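Local coordinates for protein lactate dehydrogenase, adjacent gene encodes predicted malate dehydrogenase (Cryptosporidium parvum, PDB 4ND3) that probably catalyses the reversible, NAD-dependent interconversion of (S)-lactate and pyruvate as an L-lactate dehydrogenase of the LDH/MDH superfamily, at residues R4-V9 with D30-D35; L93-A98 with S310-N315; R153-I158 with V169-I174. All coordinates share one frame; numbering follows the deposited sequence.

The three contacts lie in series or nested along the chain, and none touches another. Contact 1 pairs the first two strands of the NAD-binding domain and ends at the adenosine ribose of the cofactor. Contact 2, its centre about 28 Å from that of contact 1, packs the helix that runs past the nicotinamide-side ribose against the C-terminal helix, and so joins the cofactor domain to the second domain. Contact 3 is nested within the chain loop closed by contact 2, about 13 Å away between nearest atoms, and belongs to the second domain; its R153 holds the lactate carboxylate. Contacts 1 and 3, with centres about 30 Å apart, lie on opposite sides of the chain's centre.

Contact 1: R4-V9 with D30-D35; sequences RRKIAV and DVVLFD. With NAD (nicotinamide-adenine-dinucleotide), chain C.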
loop_
_atom_site.group_PDB
_atom_site.type_symbol
_atom_site.label_atom_id
_atom_site.label_comp_id
_atom_site.label_asym_id
_atom_site.label_seq_id
_atom_site.Cartn_x
_atom_site.Cartn_y
_atom_site.Cartn_z
ATOM N N ARG A 4 5.282 13.093 15.198
ATOM C CA ARG A 4 4.552 12.872 13.957
ATOM C C ARG A 4 4.944 13.923 12.922
ATOM O O ARG A 4 5.219 15.072 13.268
ATOM C CB ARG A 4 3.042 12.947 14.189
ATOM C CG ARG A 4 2.457 11.839 15.054
ATOM C CD ARG A 4 0.938 11.946 15.074
ATOM N NE ARG A 4 0.279 10.821 15.740
ATOM C CZ ARG A 4 -0.946 10.376 15.447
ATOM N NH1 ARG A 4 -1.671 10.942 14.485
ATOM N NH2 ARG A 4 -1.451 9.342 16.114
ATOM N N ARG A 5 4.971 13.520 11.653
ATOM C CA ARG A 5 5.212 14.460 10.565
ATOM C C ARG A 5 3.982 15.340 10.415
ATOM O O ARG A 5 2.864 14.892 10.655
ATOM C CB ARG A 5 5.481 13.734 9.244
ATOM C CG ARG A 5 6.621 12.727 9.272
ATOM C CD ARG A 5 7.900 13.302 9.861
ATOM N NE ARG A 5 9.052 12.442 9.584
ATOM C CZ ARG A 5 10.258 12.578 10.137
ATOM N NH1 ARG A 5 10.500 13.541 11.022
ATOM N NH2 ARG A 5 11.232 11.736 9.807
ATOM N N LYS A 6 4.189 16.585 10.010
ATOM C CA LYS A 6 3.101 17.553 9.932
ATOM C C LYS A 6 3.126 18.323 8.619
ATOM O O LYS A 6 4.123 18.967 8.290
ATOM C CB LYS A 6 3.194 18.522 11.113
ATOM C CG LYS A 6 1.998 19.440 11.269
ATOM C CD LYS A 6 2.137 20.306 12.516
ATOM C CE LYS A 6 1.002 21.310 12.611
ATOM N NZ LYS A 6 1.159 22.230 13.770
ATOM N N ILE A 7 2.024 18.255 7.876
ATOM C CA ILE A 7 1.875 19.023 6.651
ATOM C C ILE A 7 0.776 20.056 6.822
ATOM O O ILE A 7 -0.341 19.716 7.202
ATOM C CB ILE A 7 1.531 18.128 5.442
ATOM C CG1 ILE A 7 2.655 17.112 5.207
ATOM C CG2 ILE A 7 1.296 18.987 4.205
ATOM C CD1 ILE A 7 2.333 16.054 4.172
ATOM N N ALA A 8 1.103 21.312 6.532
ATOM C CA ALA A 8 0.131 22.398 6.538
ATOM C C ALA A 8 -0.310 22.683 5.114
ATOM O O ALA A 8 0.520 22.937 4.241
ATOM C CB ALA A 8 0.728 23.648 7.158
ATOM N N VAL A 9 -1.618 22.626 4.882
ATOM C CA VAL A 9 -2.187 22.956 3.590
ATOM C C VAL A 9 -2.880 24.318 3.685
ATOM O O VAL A 9 -3.907 24.461 4.357
ATOM C CB VAL A 9 -3.187 21.879 3.134
ATOM C CG1 VAL A 9 -3.713 22.203 1.749
ATOM C CG2 VAL A 9 -2.531 20.504 3.149
ATOM N N ASP A 30 0.403 14.100 9.758
ATOM C CA ASP A 30 -0.786 14.818 10.202
ATOM C C ASP A 30 -0.964 16.011 9.280
ATOM O O ASP A 30 0.008 16.520 8.723
ATOM C CB ASP A 30 -0.647 15.297 11.647
ATOM C CG ASP A 30 -0.719 14.166 12.647
ATOM O OD1 ASP A 30 -1.222 13.072 12.310
ATOM O OD2 ASP A 30 -0.283 14.383 13.792
ATOM N N VAL A 31 -2.211 16.442 9.116
ATOM C CA VAL A 31 -2.542 17.531 8.207
ATOM C C VAL A 31 -3.260 18.654 8.942
ATOM O O VAL A 31 -4.169 18.401 9.741
ATOM C CB VAL A 31 -3.451 17.044 7.060
ATOM C CG1 VAL A 31 -3.834 18.207 6.152
ATOM C CG2 VAL A 31 -2.761 15.943 6.267
ATOM N N VAL A 32 -2.853 19.890 8.656
ATOM C CA VAL A 32 -3.585 21.077 9.089
ATOM C C VAL A 32 -4.138 21.773 7.852
ATOM O O VAL A 32 -3.376 22.306 7.049
ATOM C CB VAL A 32 -2.680 22.048 9.873
ATOM C CG1 VAL A 32 -3.436 23.321 10.235
ATOM C CG2 VAL A 32 -2.134 21.366 11.117
ATOM N N LEU A 33 -5.458 21.732 7.685
ATOM C CA LEU A 33 -6.130 22.449 6.603
ATOM C C LEU A 33 -6.438 23.882 7.044
ATOM O O LEU A 33 -7.282 24.093 7.918
ATOM C CB LEU A 33 -7.428 21.745 6.208
ATOM C CG LEU A 33 -7.342 20.601 5.200
ATOM C CD1 LEU A 33 -8.613 19.768 5.232
ATOM C CD2 LEU A 33 -7.089 21.132 3.794
ATOM N N PHE A 34 -5.753 24.850 6.439
ATOM C CA PHE A 34 -5.953 26.272 6.737
ATOM C C PHE A 34 -6.778 26.935 5.640
ATOM O O PHE A 34 -6.543 26.711 4.451
ATOM C CB PHE A 34 -4.600 26.981 6.872
ATOM C CG PHE A 34 -4.700 28.468 7.128
ATOM C CD1 PHE A 34 -4.583 28.975 8.419
ATOM C CD2 PHE A 34 -4.888 29.364 6.079
ATOM C CE1 PHE A 34 -4.664 30.342 8.658
ATOM C CE2 PHE A 34 -4.972 30.730 6.313
ATOM C CZ PHE A 34 -4.859 31.220 7.605
ATOM N N ASP A 35 -7.745 27.755 6.044
ATOM C CA ASP A 35 -8.478 28.597 5.102
ATOM C C ASP A 35 -9.096 29.797 5.825
ATOM O O ASP A 35 -9.365 29.736 7.027
ATOM C CB ASP A 35 -9.563 27.787 4.388
ATOM C CG ASP A 35 -9.874 28.318 2.999
ATOM O OD1 ASP A 35 -10.296 29.490 2.882
ATOM O OD2 ASP A 35 -9.702 27.559 2.017
HETATM P PA NAD C . -10.179 26.736 -5.131
HETATM O O1A NAD C . -10.976 25.464 -5.103
HETATM O O2A NAD C . -10.849 28.020 -5.524
HETATM O O5B NAD C . -9.494 26.915 -3.704
HETATM C C5B NAD C . -8.773 28.086 -3.343
HETATM C C4B NAD C . -8.930 28.250 -1.840
HETATM O O4B NAD C . -8.075 29.288 -1.370
HETATM C C3B NAD C . -10.351 28.630 -1.427
HETATM O O3B NAD C . -10.908 27.643 -0.554
HETATM C C2B NAD C . -10.205 29.963 -0.714
HETATM O O2B NAD C . -11.071 30.119 0.412
HETATM C C1B NAD C . -8.748 29.941 -0.293
HETATM N N9A NAD C . -8.190 31.285 -0.026
HETATM C C8A NAD C . -8.480 32.440 -0.660
HETATM N N7A NAD C . -7.764 33.459 -0.130
HETATM C C5A NAD C . -7.007 32.964 0.857
HETATM C C6A NAD C . -6.022 33.500 1.816
HETATM N N6A NAD C . -5.700 34.818 1.824
HETATM N N1A NAD C . -5.457 32.625 2.678
HETATM C C2A NAD C . -5.765 31.312 2.686
HETATM N N3A NAD C . -6.652 30.763 1.840
HETATM C C4A NAD C . -7.290 31.525 0.919
HETATM O O3 NAD C . -8.855 26.608 -6.064
HETATM P PN NAD C . -8.163 25.213 -6.501
HETATM O O1N NAD C . -8.980 24.590 -7.598
HETATM O O2N NAD C . -7.834 24.389 -5.286
HETATM O O5D NAD C . -6.784 25.770 -7.101
HETATM C C5D NAD C . -5.875 26.442 -6.239
HETATM C C4D NAD C . -4.786 27.120 -7.058
HETATM O O4D NAD C . -3.963 26.121 -7.674
HETATM C C3D NAD C . -5.331 27.984 -8.191
HETATM O O3D NAD C . -4.595 29.206 -8.234
HETATM C C2D NAD C . -5.081 27.164 -9.448
HETATM O O2D NAD C . -4.917 27.952 -10.632
HETATM C C1D NAD C . -3.801 26.446 -9.059
HETATM N N1N NAD C . -3.463 25.231 -9.806
HETATM C C2N NAD C . -2.155 25.019 -10.013
HETATM C C3N NAD C . -1.695 23.899 -10.695
HETATM C C7N NAD C . -0.221 23.686 -10.916
HETATM O O7N NAD C . 0.124 22.860 -11.746
HETATM N N7N NAD C . 0.696 24.369 -10.223
HETATM C C4N NAD C . -2.628 22.979 -11.160
HETATM C C5N NAD C . -3.982 23.208 -10.930
HETATM C C6N NAD C . -4.379 24.352 -10.245
#
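R4 reaches D30 with an extended chain, its NH1 giving a hydrogen bond of 3.1 Å to D30 OD1 within a salt bridge. NH1 lies on the syn side of the carboxylate and OD1 near the guanidinium plane, although the two planes are 41° apart. R4 NE also pairs with D250 of the second subunit and NH1 with T58 O, while D30 OD1 accepts from K60 N. R5 O receives D30 N at 2.7 Å, opening the parallel pairing. K6, CG anti to the backbone N (chi1 -171°), runs out over the face of A8 and V32; its CE presses on V32 CG2 at 3.5 Å, while NZ finds S71 O and D69 O. I7 bonds through N to D30 O and through O to V32 N. A8, small and buried, carries its methyl on the K6 face. V9 N meets V32 O, and V9 O accepts F34 N at 2.8 Å; V9 CG2 touches V31 CG1 and V9 CB touches L33 CD2 on the other face. Beyond the strand, the D35 carboxylate accepts both hydroxyls of the adenosine ribose, NAD O2B at D35 OD1 (2.7 Å) and NAD O3B at D35 OD2 (2.8 Å), as in many NAD-binding Rossmann folds. Helix 14-26, the crossover of this beta-alpha-beta unit, covers the face of I7, V31 and L33; strand 61-64 lies beside 30-34 and strand 75-78 beside 6-10.

Contact 2: L93-A98 with S310-N315; sequences LLFGNA and SKVLDN. With NAD (nicotinamide-adenine-dinucleotide), chain C.
L313 and L94 meet through their branched ends, the two side chains slanting across one another. L313 has CG anti to its backbone N (chi1 -177°), which carries its methyls to the opposing helix although the side chain sets out across, not toward, that helix. L313 CD1 reaches A98 CB at 3.6 Å and L94 CD1 at 3.9 Å; a bare methyl at A98 lets the leucine tip come this close to the helix surface. L94 takes the same shape (chi1 173°) and divides its two methyls: CD1 faces L313, whereas CD2 touches V312 CG1 at 3.9 Å. V312 CG1, the branch anti to its backbone N, also lies 3.8 Å from F95 CZ. F95 and V312 cross at about a right angle, the large ring extending the apolar surface toward solvent, where it also touches P317. No hydrogen bond links the two segments; the contact is apolar packing. On the cofactor side of the helix, N97 is held by I82 N at OD1 and by S81 OG and N122 O at ND2, and L93 CD1 comes within 3.9 Å of NAD O2D. The short helical segments cross at -66° with axes 10.8 Å apart. Helix 124-135 adds to the packing, with V126 against both leucines and M127 against L94, so the C-terminal helix 293-314 rests on two helices of the NAD-binding domain.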
loop_
_atom_site.group_PDB
_atom_site.type_symbol
_atom_site.label_atom_id
_atom_site.label_comp_id
_atom_site.label_asym_id
_atom_site.label_seq_id
_atom_site.Cartn_x
_atom_site.Cartn_y
_atom_site.Cartn_z
ATOM N N LEU A 93 -4.587 35.520 -12.843
ATOM C CA LEU A 93 -4.676 35.507 -11.381
ATOM C C LEU A 93 -3.484 36.181 -10.688
ATOM O O LEU A 93 -3.405 36.178 -9.459
ATOM C CB LEU A 93 -4.778 34.061 -10.881
ATOM C CG LEU A 93 -5.848 33.155 -11.494
ATOM C CD1 LEU A 93 -5.683 31.733 -10.973
ATOM C CD2 LEU A 93 -7.247 33.675 -11.199
ATOM N N LEU A 94 -2.573 36.761 -11.471
ATOM C CA LEU A 94 -1.291 37.260 -10.965
ATOM C C LEU A 94 -1.406 38.253 -9.805
ATOM O O LEU A 94 -0.780 38.072 -8.761
ATOM C CB LEU A 94 -0.505 37.918 -12.106
ATOM C CG LEU A 94 0.790 38.654 -11.752
ATOM C CD1 LEU A 94 1.802 37.691 -11.157
ATOM C CD2 LEU A 94 1.349 39.350 -12.980
ATOM N N PHE A 95 -2.187 39.310 -10.001
ATOM C CA PHE A 95 -2.220 40.411 -9.039
ATOM C C PHE A 95 -2.862 39.986 -7.721
ATOM O O PHE A 95 -2.331 40.274 -6.648
ATOM C CB PHE A 95 -2.946 41.628 -9.626
ATOM C CG PHE A 95 -2.250 42.232 -10.820
ATOM C CD1 PHE A 95 -2.913 42.374 -12.031
ATOM C CD2 PHE A 95 -0.928 42.653 -10.731
ATOM C CE1 PHE A 95 -2.272 42.930 -13.128
ATOM C CE2 PHE A 95 -0.281 43.208 -11.822
ATOM C CZ PHE A 95 -0.953 43.348 -13.023
ATOM N N GLY A 96 -3.989 39.287 -7.811
ATOM C CA GLY A 96 -4.701 38.816 -6.625
ATOM C C GLY A 96 -3.904 37.816 -5.804
ATOM O O GLY A 96 -3.822 37.930 -4.585
ATOM N N ASN A 97 -3.295 36.841 -6.472
ATOM C CA ASN A 97 -2.592 35.773 -5.763
ATOM C C ASN A 97 -1.239 36.184 -5.208
ATOM O O ASN A 97 -0.789 35.627 -4.206
ATOM C CB ASN A 97 -2.482 34.533 -6.649
ATOM C CG ASN A 97 -3.830 33.881 -6.883
ATOM O OD1 ASN A 97 -4.810 34.206 -6.210
ATOM N ND2 ASN A 97 -3.892 32.961 -7.832
ATOM N N ALA A 98 -0.601 37.171 -5.829
ATOM C CA ALA A 98 0.610 37.755 -5.265
ATOM C C ALA A 98 0.327 38.343 -3.875
ATOM O O ALA A 98 1.124 38.171 -2.950
ATOM C CB ALA A 98 1.163 38.825 -6.189
ATOM N N SER A 310 6.917 38.321 -14.615
ATOM C CA SER A 310 7.626 38.773 -13.421
ATOM C C SER A 310 7.802 40.299 -13.390
ATOM O O SER A 310 7.661 40.920 -12.330
ATOM C CB SER A 310 8.988 38.081 -13.325
ATOM O OG SER A 310 9.680 38.469 -12.152
ATOM N N LYS A 311 8.104 40.898 -14.544
ATOM C CA LYS A 311 8.227 42.361 -14.647
ATOM C C LYS A 311 6.879 43.051 -14.443
ATOM O O LYS A 311 6.794 44.064 -13.745
ATOM C CB LYS A 311 8.828 42.783 -15.994
ATOM C CG LYS A 311 10.340 42.624 -16.080
ATOM C CD LYS A 311 10.932 43.527 -17.155
ATOM C CE LYS A 311 12.439 43.351 -17.282
ATOM N NZ LYS A 311 12.810 42.025 -17.853
ATOM N N VAL A 312 5.834 42.499 -15.058
ATOM C CA VAL A 312 4.470 42.999 -14.874
ATOM C C VAL A 312 4.117 43.060 -13.386
ATOM O O VAL A 312 3.551 44.050 -12.920
ATOM C CB VAL A 312 3.437 42.128 -15.627
ATOM C CG1 VAL A 312 2.012 42.452 -15.192
ATOM C CG2 VAL A 312 3.583 42.309 -17.133
ATOM N N LEU A 313 4.462 42.007 -12.649
ATOM C CA LEU A 313 4.211 41.954 -11.211
ATOM C C LEU A 313 5.004 43.019 -10.459
ATOM O O LEU A 313 4.476 43.656 -9.549
ATOM C CB LEU A 313 4.546 40.567 -10.647
ATOM C CG LEU A 313 4.265 40.354 -9.154
ATOM C CD1 LEU A 313 2.812 40.666 -8.820
ATOM C CD2 LEU A 313 4.619 38.935 -8.733
ATOM N N ASP A 314 6.266 43.206 -10.841
ATOM C CA ASP A 314 7.120 44.224 -10.219
ATOM C C ASP A 314 6.585 45.648 -10.417
ATOM O O ASP A 314 6.949 46.553 -9.665
ATOM C CB ASP A 314 8.556 44.134 -10.754
ATOM C CG ASP A 314 9.289 42.888 -10.276
ATOM O OD1 ASP A 314 8.875 42.282 -9.265
ATOM O OD2 ASP A 314 10.296 42.516 -10.915
ATOM N N ASN A 315 5.740 45.839 -11.430
ATOM C CA ASN A 315 5.058 47.112 -11.667
ATOM C C ASN A 315 3.554 46.981 -11.427
ATOM O O ASN A 315 2.742 47.443 -12.231
ATOM C CB ASN A 315 5.316 47.590 -13.099
ATOM C CG ASN A 315 6.794 47.666 -13.437
ATOM O OD1 ASN A 315 7.628 47.956 -12.578
ATOM N ND2 ASN A 315 7.124 47.408 -14.698
HETATM P PA NAD C . -10.179 26.736 -5.131
HETATM O O1A NAD C . -10.976 25.464 -5.103
HETATM O O2A NAD C . -10.849 28.020 -5.524
HETATM O O5B NAD C . -9.494 26.915 -3.704
HETATM C C5B NAD C . -8.773 28.086 -3.343
HETATM C C4B NAD C . -8.930 28.250 -1.840
HETATM O O4B NAD C . -8.075 29.288 -1.370
HETATM C C3B NAD C . -10.351 28.630 -1.427
HETATM O O3B NAD C . -10.908 27.643 -0.554
HETATM C C2B NAD C . -10.205 29.963 -0.714
HETATM O O2B NAD C . -11.071 30.119 0.412
HETATM C C1B NAD C . -8.748 29.941 -0.293
HETATM N N9A NAD C . -8.190 31.285 -0.026
HETATM C C8A NAD C . -8.480 32.440 -0.660
HETATM N N7A NAD C . -7.764 33.459 -0.130
HETATM C C5A NAD C . -7.007 32.964 0.857
HETATM C C6A NAD C . -6.022 33.500 1.816
HETATM N N6A NAD C . -5.700 34.818 1.824
HETATM N N1A NAD C . -5.457 32.625 2.678
HETATM C C2A NAD C . -5.765 31.312 2.686
HETATM N N3A NAD C . -6.652 30.763 1.840
HETATM C C4A NAD C . -7.290 31.525 0.919
HETATM O O3 NAD C . -8.855 26.608 -6.064
HETATM P PN NAD C . -8.163 25.213 -6.501
HETATM O O1N NAD C . -8.980 24.590 -7.598
HETATM O O2N NAD C . -7.834 24.389 -5.286
HETATM O O5D NAD C . -6.784 25.770 -7.101
HETATM C C5D NAD C . -5.875 26.442 -6.239
HETATM C C4D NAD C . -4.786 27.120 -7.058
HETATM O O4D NAD C . -3.963 26.121 -7.674
HETATM C C3D NAD C . -5.331 27.984 -8.191
HETATM O O3D NAD C . -4.595 29.206 -8.234
HETATM C C2D NAD C . -5.081 27.164 -9.448
HETATM O O2D NAD C . -4.917 27.952 -10.632
HETATM C C1D NAD C . -3.801 26.446 -9.059
HETATM N N1N NAD C . -3.463 25.231 -9.806
HETATM C C2N NAD C . -2.155 25.019 -10.013
HETATM C C3N NAD C . -1.695 23.899 -10.695
HETATM C C7N NAD C . -0.221 23.686 -10.916
HETATM O O7N NAD C . 0.124 22.860 -11.746
HETATM N N7N NAD C . 0.696 24.369 -10.223
HETATM C C4N NAD C . -2.628 22.979 -11.160
HETATM C C5N NAD C . -3.982 23.208 -10.930
HETATM C C6N NAD C . -4.379 24.352 -10.245
#

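Contact 3: R153-I158 with V169-I174; sequences RFRTFI and VSANVI. With 2OP ((2S)-2-hydroxypropanoic acid), chain D.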
loop_
_atom_site.group_PDB
_atom_site.type_symbol
_atom_site.label_atom_id
_atom_site.label_comp_id
_atom_site.label_asym_id
_atom_site.label_seq_id
_atom_site.Cartn_x
_atom_site.Cartn_y
_atom_site.Cartn_z
ATOM N N ARG A 153 1.185 14.301 -17.452
ATOM C CA ARG A 153 0.312 14.433 -18.614
ATOM C C ARG A 153 1.048 13.990 -19.892
ATOM O O ARG A 153 0.512 13.231 -20.694
ATOM C CB ARG A 153 -0.180 15.875 -18.745
ATOM C CG ARG A 153 -1.187 16.274 -17.674
ATOM C CD ARG A 153 -1.402 17.775 -17.607
ATOM N NE ARG A 153 -2.496 18.121 -16.695
ATOM C CZ ARG A 153 -2.844 19.363 -16.364
ATOM N NH1 ARG A 153 -2.187 20.409 -16.857
ATOM N NH2 ARG A 153 -3.858 19.560 -15.522
ATOM N N PHE A 154 2.281 14.465 -20.046
ATOM C CA PHE A 154 3.137 14.141 -21.195
ATOM C C PHE A 154 3.350 12.626 -21.265
ATOM O O PHE A 154 3.101 12.004 -22.302
ATOM C CB PHE A 154 4.466 14.907 -21.043
ATOM C CG PHE A 154 5.372 14.898 -22.262
ATOM C CD1 PHE A 154 4.876 14.847 -23.559
ATOM C CD2 PHE A 154 6.747 15.019 -22.087
ATOM C CE1 PHE A 154 5.737 14.869 -24.652
ATOM C CE2 PHE A 154 7.609 15.041 -23.173
ATOM C CZ PHE A 154 7.103 14.965 -24.459
ATOM N N ARG A 155 3.754 12.034 -20.142
ATOM C CA ARG A 155 3.948 10.581 -20.041
ATOM C C ARG A 155 2.676 9.793 -20.316
ATOM O O ARG A 155 2.708 8.764 -20.998
ATOM C CB ARG A 155 4.470 10.207 -18.656
ATOM C CG ARG A 155 5.881 10.685 -18.374
ATOM C CD ARG A 155 6.218 10.543 -16.899
ATOM N NE ARG A 155 6.541 9.165 -16.537
ATOM C CZ ARG A 155 6.634 8.706 -15.290
ATOM N NH1 ARG A 155 6.421 9.508 -14.251
ATOM N NH2 ARG A 155 6.942 7.433 -15.080
ATOM N N THR A 156 1.555 10.275 -19.786
ATOM C CA THR A 156 0.270 9.610 -19.979
ATOM C C THR A 156 -0.115 9.561 -21.455
ATOM O O THR A 156 -0.541 8.518 -21.947
ATOM C CB THR A 156 -0.852 10.302 -19.174
ATOM O OG1 THR A 156 -0.526 10.269 -17.779
ATOM C CG2 THR A 156 -2.187 9.608 -19.385
ATOM N N PHE A 157 0.035 10.681 -22.157
ATOM C CA PHE A 157 -0.361 10.749 -23.565
ATOM C C PHE A 157 0.517 9.847 -24.435
ATOM O O PHE A 157 0.014 9.188 -25.339
ATOM C CB PHE A 157 -0.330 12.190 -24.088
ATOM C CG PHE A 157 -1.232 13.142 -23.335
ATOM C CD1 PHE A 157 -2.462 12.726 -22.825
ATOM C CD2 PHE A 157 -0.856 14.464 -23.155
ATOM C CE1 PHE A 157 -3.279 13.610 -22.136
ATOM C CE2 PHE A 157 -1.677 15.353 -22.474
ATOM C CZ PHE A 157 -2.885 14.927 -21.965
ATOM N N ILE A 158 1.814 9.808 -24.144
ATOM C CA ILE A 158 2.738 8.907 -24.835
ATOM C C ILE A 158 2.338 7.469 -24.551
ATOM O O ILE A 158 2.236 6.648 -25.468
ATOM C CB ILE A 158 4.198 9.120 -24.381
ATOM C CG1 ILE A 158 4.689 10.507 -24.796
ATOM C CG2 ILE A 158 5.108 8.043 -24.968
ATOM C CD1 ILE A 158 5.908 10.975 -24.031
ATOM N N VAL A 169 7.121 4.882 -19.240
ATOM C CA VAL A 169 7.509 6.015 -20.072
ATOM C C VAL A 169 8.304 6.995 -19.220
ATOM O O VAL A 169 7.848 7.398 -18.149
ATOM C CB VAL A 169 6.289 6.737 -20.673
ATOM C CG1 VAL A 169 6.720 8.003 -21.405
ATOM C CG2 VAL A 169 5.526 5.808 -21.608
ATOM N N SER A 170 9.500 7.350 -19.688
ATOM C CA SER A 170 10.299 8.419 -19.091
ATOM C C SER A 170 10.191 9.638 -19.999
ATOM O O SER A 170 10.441 9.543 -21.204
ATOM C CB SER A 170 11.758 7.989 -18.946
ATOM O OG SER A 170 12.581 9.077 -18.557
ATOM N N ALA A 171 9.788 10.772 -19.430
ATOM C CA ALA A 171 9.560 11.989 -20.209
ATOM C C ALA A 171 9.478 13.193 -19.281
ATOM O O ALA A 171 8.862 13.112 -18.214
ATOM C CB ALA A 171 8.280 11.866 -21.021
ATOM N N ASN A 172 10.100 14.299 -19.688
ATOM C CA ASN A 172 10.151 15.513 -18.878
ATOM C C ASN A 172 9.547 16.721 -19.582
ATOM O O ASN A 172 9.700 16.895 -20.795
ATOM C CB ASN A 172 11.596 15.839 -18.497
ATOM C CG ASN A 172 12.073 15.058 -17.292
ATOM O OD1 ASN A 172 11.499 15.163 -16.207
ATOM N ND2 ASN A 172 13.132 14.276 -17.469
ATOM N N VAL A 173 8.855 17.549 -18.804
ATOM C CA VAL A 173 8.463 18.879 -19.237
ATOM C C VAL A 173 9.263 19.855 -18.397
ATOM O O VAL A 173 9.367 19.687 -17.183
ATOM C CB VAL A 173 6.953 19.126 -19.057
ATOM C CG1 VAL A 173 6.596 20.567 -19.403
ATOM C CG2 VAL A 173 6.158 18.161 -19.918
ATOM N N ILE A 174 9.851 20.855 -19.048
ATOM C CA ILE A 174 10.673 21.844 -18.358
ATOM C C ILE A 174 10.257 23.260 -18.738
ATOM O O ILE A 174 9.457 23.454 -19.649
ATOM C CB ILE A 174 12.171 21.627 -18.650
ATOM C CG1 ILE A 174 12.465 21.750 -20.150
ATOM C CG2 ILE A 174 12.613 20.265 -18.138
ATOM C CD1 ILE A 174 13.942 21.799 -20.462
HETATM C C 2OP D . -3.334 23.198 -14.773
HETATM O O 2OP D . -2.224 23.026 -15.308
HETATM C CB 2OP D . -4.352 25.464 -14.848
HETATM O OHN 2OP D . -2.298 25.019 -13.646
HETATM C CA 2OP D . -3.565 24.464 -14.013
HETATM O OXT 2OP D . -4.256 22.358 -14.841
#
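A171 CB lies at the centre of this contact, with F154, R155 and I158 gathered round its methyl. F154 CD2 lies 3.7 Å and I158 CD1 3.9 Å from A171 CB; such a small residue lets the helix sit close, the CA atoms of R155 and A171 being 5.8 Å apart. I158 CD1 also lies over one face of the F154 ring, offset toward its rim, so these two helix side chains also pack on each other. Further along the strand, V173 CG2 touches F154 CB at 3.8 Å. In the other direction V169 CG1 meets I158 CG2 at 3.9 Å, the branched side chains meeting obliquely between helix and strand. The polar edge belongs to R155. Its aliphatic CG packs on A171 CB, then the chain bends at chi3 (78°) and brings NE to V169 O at 2.7 Å; that oxygen lies 18° out of the guanidinium plane. NH2 adds only a weak bond to the same carbonyl and another weak one to S167 O. R153 leaves the helix on a different side, its extended chain bringing the guanidinium to the bound lactate, where NH1 bonds O at 3.0 Å and NH2 bonds OXT at 2.9 Å, a paired grip suited to a carboxylate. R90, N122 and H177, the predicted proton acceptor, also bind the lactate. Strands 182-183 and 189-190 flank strand 169-174, helix 206-217 packs on F154 and F157, and the third subunit touches R153, R155 and T156 of helix 147-162.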